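Side-chain contact in tetratricopeptide TPR_2 repeat protein (Thermobaculum terrenum, PDB 5DJS), which is of unknown function but combines tetratricopeptide repeats with a GT-B-type glycosyltransferase family 41 region and has UDP bound: residues A351-L354 / L355-R359. The protein carries 1 engineered substitution. Residues are numbered along the deposited sequence; the frame is centred on the assembly and turned at random.
Sequences AKIL and LALPR
L355 N donates to A351 O at 2.9 Å and A356 N to K352 O at 3.2 Å: these are the last two well-formed i to i+4 bonds at the C-terminal end of helix 344-356, the helix of a beta-alpha-beta unit between parallel strands 332-335 and 361-365 in the GT-B-like part of the chain. The second bond is the straighter at hydrogen (161°). One residue on, L357 N reaches I353 O at 3.0 Å, but the bond is weak, bent to 132° at hydrogen. L357 is also where the backbone leaves helical geometry. P358 brings no N-H to the next carbonyl, L354 O; its CA approaches that oxygen at 3.6 Å in a CA-H...O contact, and NH2 of R391 donates a hydrogen bond to L354 O.

The side chains sort by face. I353 and L357 are both buried and touch F333 of strand 332-335, and I353 also packs on A472 and L473 of helix 465-477. L354 faces V387 and A360 instead. L355, on the exposed side, has CG anti to its carbonyl carbon (chi1 -69°), which brings CG to within 3.5 Å of A351 O. Between I353 and L357 the side chains meet loosely, CG2 of I353 lying 4.4 Å from CD1 of L357.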
loop_
_atom_site.group_PDB
_atom_site.type_symbol
_atom_site.label_atom_id
_atom_site.label_comp_id
_atom_site.label_asym_id
_atom_site.label_seq_id
_atom_site.Cartn_x
_atom_site.Cartn_y
_atom_site.Cartn_z
ATOM N N ALA A 351 23.494 8.205 -2.401
ATOM C CA ALA A 351 24.653 9.049 -2.139
ATOM C C ALA A 351 25.811 8.697 -3.069
ATOM O O ALA A 351 26.407 9.592 -3.669
ATOM C CB ALA A 351 25.086 8.929 -0.685
ATOM N N LYS A 352 26.114 7.404 -3.194
ATOM C CA LYS A 352 27.208 6.932 -4.063
ATOM C C LYS A 352 27.015 7.288 -5.538
ATOM O O LYS A 352 27.977 7.634 -6.224
ATOM C CB LYS A 352 27.419 5.422 -3.910
ATOM C CG LYS A 352 28.068 5.051 -2.587
ATOM C CD LYS A 352 28.242 3.552 -2.439
ATOM C CE LYS A 352 28.775 3.211 -1.056
ATOM N NZ LYS A 352 28.853 1.738 -0.861
ATOM N N ILE A 353 25.773 7.202 -6.006
ATOM C CA ILE A 353 25.377 7.702 -7.329
ATOM C C ILE A 353 25.642 9.213 -7.450
ATOM O O ILE A 353 26.193 9.662 -8.452
ATOM C CB ILE A 353 23.879 7.401 -7.617
ATOM C CG1 ILE A 353 23.665 5.894 -7.841
ATOM C CG2 ILE A 353 23.363 8.183 -8.821
ATOM C CD1 ILE A 353 22.229 5.427 -7.708
ATOM N N LEU A 354 25.251 9.986 -6.435
ATOM C CA LEU A 354 25.397 11.447 -6.474
ATOM C C LEU A 354 26.851 11.932 -6.327
ATOM O O LEU A 354 27.169 13.043 -6.775
ATOM C CB LEU A 354 24.484 12.121 -5.440
ATOM C CG LEU A 354 22.967 12.051 -5.696
ATOM C CD1 LEU A 354 22.165 12.509 -4.480
ATOM C CD2 LEU A 354 22.557 12.864 -6.910
ATOM N N LEU A 355 27.720 11.132 -5.702
ATOM C CA LEU A 355 29.151 11.453 -5.660
ATOM C C LEU A 355 29.759 11.251 -7.040
ATOM O O LEU A 355 30.498 12.109 -7.527
ATOM C CB LEU A 355 29.901 10.593 -4.641
ATOM C CG LEU A 355 29.625 10.824 -3.159
ATOM C CD1 LEU A 355 30.517 9.901 -2.327
ATOM C CD2 LEU A 355 29.833 12.273 -2.752
ATOM N N ALA A 356 29.430 10.116 -7.659
ATOM C CA ALA A 356 29.954 9.740 -8.983
ATOM C C ALA A 356 29.405 10.562 -10.151
ATOM O O ALA A 356 29.995 10.543 -11.231
ATOM C CB ALA A 356 29.713 8.254 -9.233
ATOM N N LEU A 357 28.277 11.246 -9.946
ATOM C CA LEU A 357 27.715 12.182 -10.931
ATOM C C LEU A 357 27.525 13.526 -10.233
ATOM O O LEU A 357 26.391 13.922 -9.929
ATOM C CB LEU A 357 26.389 11.658 -11.492
ATOM C CG LEU A 357 26.470 10.345 -12.278
ATOM C CD1 LEU A 357 25.077 9.788 -12.525
ATOM C CD2 LEU A 357 27.218 10.520 -13.591
ATOM N N PRO A 358 28.644 14.247 -9.990
ATOM C CA PRO A 358 28.680 15.362 -9.023
ATOM C C PRO A 358 27.785 16.579 -9.326
ATOM O O PRO A 358 27.629 17.443 -8.454
ATOM C CB PRO A 358 30.160 15.761 -9.005
ATOM C CG PRO A 358 30.670 15.350 -10.342
ATOM C CD PRO A 358 29.937 14.092 -10.687
ATOM N N ARG A 359 27.224 16.652 -10.536
ATOM C CA ARG A 359 26.275 17.704 -10.905
ATOM C C ARG A 359 24.803 17.260 -10.796
ATOM O O ARG A 359 23.896 18.105 -10.813
ATOM C CB ARG A 359 26.582 18.203 -12.327
ATOM C CG ARG A 359 28.019 18.690 -12.521
ATOM C CD ARG A 359 28.188 19.565 -13.758
ATOM N NE ARG A 359 27.447 20.838 -13.659
ATOM C CZ ARG A 359 26.404 21.222 -14.413
ATOM N NH1 ARG A 359 25.906 20.455 -15.388
ATOM N NH2 ARG A 359 25.844 22.413 -14.191
#